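Local coordinates for Lmo0812 protein (Listeria monocytogenes serovar 1/2a, PDB 4YF1) that is a putative pyrophosphohydrolase of the HD-domain superfamily, possibly removing the 3'-diphosphate from guanosine-3',5'-bis(diphosphate), at residues E66-D69 with A70-R73; T108-L111 with E112-A115. One frame throughout, in Å; residues are numbered along the deposited sequence.

Contact 1 (E66-D69 with A70-R73). With NA (sodium ion), chain E.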
loop_
_atom_site.group_PDB
_atom_site.type_symbol
_atom_site.label_atom_id
_atom_site.label_comp_id
_atom_site.label_asym_id
_atom_site.label_seq_id
_atom_site.Cartn_x
_atom_site.Cartn_y
_atom_site.Cartn_z
ATOM N N GLU A 66 -1.504 12.544 -9.385
ATOM C CA GLU A 66 -0.964 12.459 -10.743
ATOM C C GLU A 66 -0.269 11.137 -11.037
ATOM O O GLU A 66 0.157 10.914 -12.161
ATOM C CB GLU A 66 -0.030 13.644 -11.044
ATOM C CG GLU A 66 -0.709 15.012 -11.023
ATOM C CD GLU A 66 -1.874 15.135 -12.008
ATOM O OE1 GLU A 66 -1.730 15.865 -13.014
ATOM O OE2 GLU A 66 -2.926 14.482 -11.805
HETATM N N MSE A 67 -0.171 10.255 -10.045
HETATM C CA MSE A 67 0.413 8.926 -10.277
HETATM C C MSE A 67 -0.427 8.253 -11.344
HETATM O O MSE A 67 -1.662 8.385 -11.356
HETATM C CB MSE A 67 0.453 8.103 -8.985
HETATM C CG MSE A 67 1.163 6.767 -9.168
HETATM SE SE MSE A 67 1.330 5.829 -7.431
HETATM C CE MSE A 67 3.095 5.034 -7.804
ATOM N N THR A 68 0.236 7.528 -12.242
ATOM C CA THR A 68 -0.416 6.880 -13.381
ATOM C C THR A 68 -0.246 5.364 -13.407
ATOM O O THR A 68 0.510 4.792 -12.621
ATOM C CB THR A 68 0.218 7.386 -14.686
ATOM O OG1 THR A 68 1.578 6.923 -14.771
ATOM C CG2 THR A 68 0.185 8.909 -14.749
ATOM N N ASP A 69 -0.931 4.736 -14.362
ATOM C CA ASP A 69 -0.811 3.307 -14.608
ATOM C C ASP A 69 0.656 2.924 -14.883
ATOM O O ASP A 69 1.142 1.903 -14.392
ATOM C CB ASP A 69 -1.654 2.917 -15.833
ATOM C CG ASP A 69 -1.481 1.459 -16.215
ATOM O OD1 ASP A 69 -2.116 0.586 -15.597
ATOM O OD2 ASP A 69 -0.717 1.181 -17.147
ATOM N N ALA A 70 1.336 3.736 -15.690
ATOM C CA ALA A 70 2.743 3.489 -16.036
ATOM C C ALA A 70 3.662 3.526 -14.805
ATOM O O ALA A 70 4.592 2.726 -14.706
ATOM C CB ALA A 70 3.216 4.489 -17.072
ATOM N N ASP A 71 3.402 4.459 -13.888
ATOM C CA ASP A 71 4.164 4.547 -12.622
ATOM C C ASP A 71 3.970 3.268 -11.793
ATOM O O ASP A 71 4.936 2.711 -11.268
ATOM C CB ASP A 71 3.726 5.748 -11.786
ATOM C CG ASP A 71 3.998 7.081 -12.463
ATOM O OD1 ASP A 71 5.043 7.218 -13.136
ATOM O OD2 ASP A 71 3.177 8.012 -12.283
ATOM N N ILE A 72 2.725 2.792 -11.680
ATOM C CA ILE A 72 2.479 1.549 -10.926
ATOM C C ILE A 72 3.200 0.352 -11.545
ATOM O O ILE A 72 3.787 -0.441 -10.818
ATOM C CB ILE A 72 0.976 1.250 -10.766
ATOM C CG1 ILE A 72 0.340 2.379 -9.954
ATOM C CG2 ILE A 72 0.753 -0.085 -10.044
ATOM C CD1 ILE A 72 -1.129 2.209 -9.707
ATOM N N ARG A 73 3.164 0.228 -12.876
ATOM C CA ARG A 73 3.839 -0.889 -13.555
ATOM C C ARG A 73 5.317 -0.883 -13.323
ATOM O O ARG A 73 5.885 -1.931 -13.077
ATOM C CB ARG A 73 3.608 -0.890 -15.076
ATOM C CG ARG A 73 2.222 -1.307 -15.438
ATOM C CD ARG A 73 1.884 -1.274 -16.922
ATOM N NE ARG A 73 0.432 -1.325 -16.928
ATOM C CZ ARG A 73 -0.294 -2.427 -16.726
ATOM N NH1 ARG A 73 0.266 -3.634 -16.629
ATOM N NH2 ARG A 73 -1.614 -2.310 -16.659
HETATM NA NA NA E . -3.666 9.700 -11.623
#

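Contact 2 (T108-L111 with E112-A115)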
loop_
_atom_site.group_PDB
_atom_site.type_symbol
_atom_site.label_atom_id
_atom_site.label_comp_id
_atom_site.label_asym_id
_atom_site.label_seq_id
_atom_site.Cartn_x
_atom_site.Cartn_y
_atom_site.Cartn_z
ATOM N N THR A 108 -18.958 -9.247 -13.720
ATOM C CA THR A 108 -18.183 -10.153 -14.577
ATOM C C THR A 108 -16.738 -10.364 -14.181
ATOM O O THR A 108 -16.101 -11.281 -14.725
ATOM C CB THR A 108 -18.154 -9.622 -16.030
ATOM O OG1 THR A 108 -17.535 -8.314 -16.042
ATOM C CG2 THR A 108 -19.567 -9.514 -16.589
ATOM N N GLY A 109 -16.202 -9.564 -13.262
ATOM C CA GLY A 109 -14.774 -9.735 -12.902
ATOM C C GLY A 109 -14.517 -11.032 -12.170
ATOM O O GLY A 109 -15.461 -11.739 -11.820
ATOM N N ASN A 110 -13.240 -11.367 -11.960
ATOM C CA ASN A 110 -12.909 -12.560 -11.169
ATOM C C ASN A 110 -13.033 -12.233 -9.682
ATOM O O ASN A 110 -13.398 -11.071 -9.316
ATOM C CB ASN A 110 -11.513 -13.145 -11.543
ATOM C CG ASN A 110 -10.342 -12.223 -11.169
ATOM O OD1 ASN A 110 -10.421 -11.403 -10.245
ATOM N ND2 ASN A 110 -9.215 -12.419 -11.851
ATOM N N LEU A 111 -12.791 -13.201 -8.803
ATOM C CA LEU A 111 -12.983 -12.954 -7.348
ATOM C C LEU A 111 -12.173 -11.773 -6.811
ATOM O O LEU A 111 -12.733 -10.906 -6.068
ATOM C CB LEU A 111 -12.731 -14.203 -6.495
ATOM C CG LEU A 111 -12.857 -14.047 -4.958
ATOM C CD1 LEU A 111 -14.223 -13.553 -4.557
ATOM C CD2 LEU A 111 -12.533 -15.370 -4.236
ATOM N N GLU A 112 -10.905 -11.683 -7.216
ATOM C CA GLU A 112 -10.029 -10.572 -6.782
ATOM C C GLU A 112 -10.570 -9.217 -7.248
ATOM O O GLU A 112 -10.666 -8.243 -6.448
ATOM C CB GLU A 112 -8.611 -10.756 -7.287
ATOM C CG GLU A 112 -7.976 -12.011 -6.688
ATOM C CD GLU A 112 -6.565 -12.247 -7.141
ATOM O OE1 GLU A 112 -6.143 -11.671 -8.175
ATOM O OE2 GLU A 112 -5.863 -13.046 -6.472
ATOM N N GLU A 113 -10.945 -9.152 -8.524
ATOM C CA GLU A 113 -11.490 -7.900 -9.102
ATOM C C GLU A 113 -12.756 -7.482 -8.409
ATOM O O GLU A 113 -12.947 -6.285 -8.171
ATOM C CB GLU A 113 -11.702 -8.075 -10.610
ATOM C CG GLU A 113 -10.374 -8.369 -11.320
ATOM C CD GLU A 113 -10.510 -8.848 -12.752
ATOM O OE1 GLU A 113 -11.453 -9.622 -13.066
ATOM O OE2 GLU A 113 -9.616 -8.480 -13.552
ATOM N N LYS A 114 -13.632 -8.437 -8.111
ATOM C CA LYS A 114 -14.883 -8.142 -7.365
ATOM C C LYS A 114 -14.563 -7.645 -5.966
ATOM O O LYS A 114 -15.111 -6.659 -5.496
ATOM C CB LYS A 114 -15.746 -9.398 -7.255
ATOM C CG LYS A 114 -16.319 -9.864 -8.581
ATOM C CD LYS A 114 -16.928 -11.233 -8.448
ATOM C CE LYS A 114 -17.764 -11.642 -9.665
ATOM N NZ LYS A 114 -19.192 -11.269 -9.439
ATOM N N ALA A 115 -13.591 -8.279 -5.330
ATOM C CA ALA A 115 -13.258 -7.911 -3.952
ATOM C C ALA A 115 -12.711 -6.487 -3.842
ATOM O O ALA A 115 -12.991 -5.790 -2.863
ATOM C CB ALA A 115 -12.271 -8.913 -3.352
HETATM O O HOH W 1 -6.874 -11.427 -10.884
#

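Contact 1 (E66-D69 with A70-R73)
Asp71 OD2 is gripped by the backbone N-H and the hydroxyl of Thr68: the backbone N donates to it over 3.0 Å, and OG1 adds a weak bond at 3.2 Å. The amide reaches the oxygen on its anti side, 31° out of the carboxylate plane. Thr68 OG1 is also an acceptor, taking the N-H of Asp71 in a nearly straight bond of 3.2 Å. These reciprocal bonds make a capping box with Thr68 as the N-cap of helix 69-76. A chi1 of 67° puts OG1 between the backbone N and the carbonyl carbon, where it meets both Asp71 N and Asp71 OD2. The first regular backbone bonds follow, from Ile72 N to Thr68 O and from Arg73 N to Asp69 O.

Asp69, the residue after the N-cap, forms an i to i+4 salt bridge with Arg73. Arg73 approaches side-on, NE giving 2.8 Å to Asp69 OD2 and NH2 giving 3.1 Å to Asp69 OD1. OD2 lies in the guanidinium plane, but the carboxylate is twisted 47° against that plane, and the NH2 bond is the more bent. The guanidinium is further fixed by salt bridges to Asp78 and Asp82.

Just before the cap, selenomethionine Met67 lays its CG 3.8 Å from Asp71 CB, while its carbonyl oxygen binds a sodium ion at 2.4 Å, sharing it with the carbonyls of Val62 and Thr65. The ion thus ties the end of helix 50-64 to the loop that starts helix 69-76. Ile72 packs on Val62 of helix 50-64 and on Ala81 and Val84 of helix 78-87, whereas Met67 touches Ala61 of its own chain and Ala61 of the second subunit.

Contact 2 (T108-L111 with E112-A115)
Asn110 lays its side-chain amide against the carboxylate of Glu113, the two planes stacked about 30° apart with Asn110 CG 3.4 Å from Glu113 OE1. The same pair closes a capping box at the start of helix 111-132. Asn110 OD1 accepts the N-H of Glu113 at 2.9 Å, almost in line with its own C=O, and Glu113 OE1 answers through its anti lone pair, taking Asn110 N at 2.7 Å in a bond of 170°. With CG between the backbone N and the carbonyl carbon (chi1 67°), Asn110 points OD1 at the N-H of Glu113. Its ND2 donates to a water that in turn donates to Glu112 OE1, while Glu112 OE2 is salt-bridged to Arg49.

Lys114 runs back along the loop, with CE 3.2 Å from Gly109 O; the chain bends at its last torsion, and NZ donates to the carbonyls of Val106 and Arg107 in helix 95-108 and those of Met161 and Tyr163. A buried ammonium held by backbone carbonyls would help offset the negative C-terminal end of helix 95-108, and the carboxylates of Glu112 and Glu113 probably interact favourably with the positive N-terminal end of helix 111-132.

Overall arrangement
Contact 1 comes first along the chain and contact 2 follows in series, both within the HD domain of this all-helical protein. Their centres lie 22 Å apart and their nearest atoms about 11 Å, so they do not touch. Each marks the start of a helix, 69-76 and 111-132 respectively, and helix 78-87 packs against side chains of both. Contact 1 lies farther from the centre of the chain and reaches the second subunit, whereas no other protein chain of the assembly touches contact 2. Helix 111-132 also carries Asp120, which converges with His35, His59 and Asp60 in a pattern consistent with an HD-type metal site, although no metal is bound there.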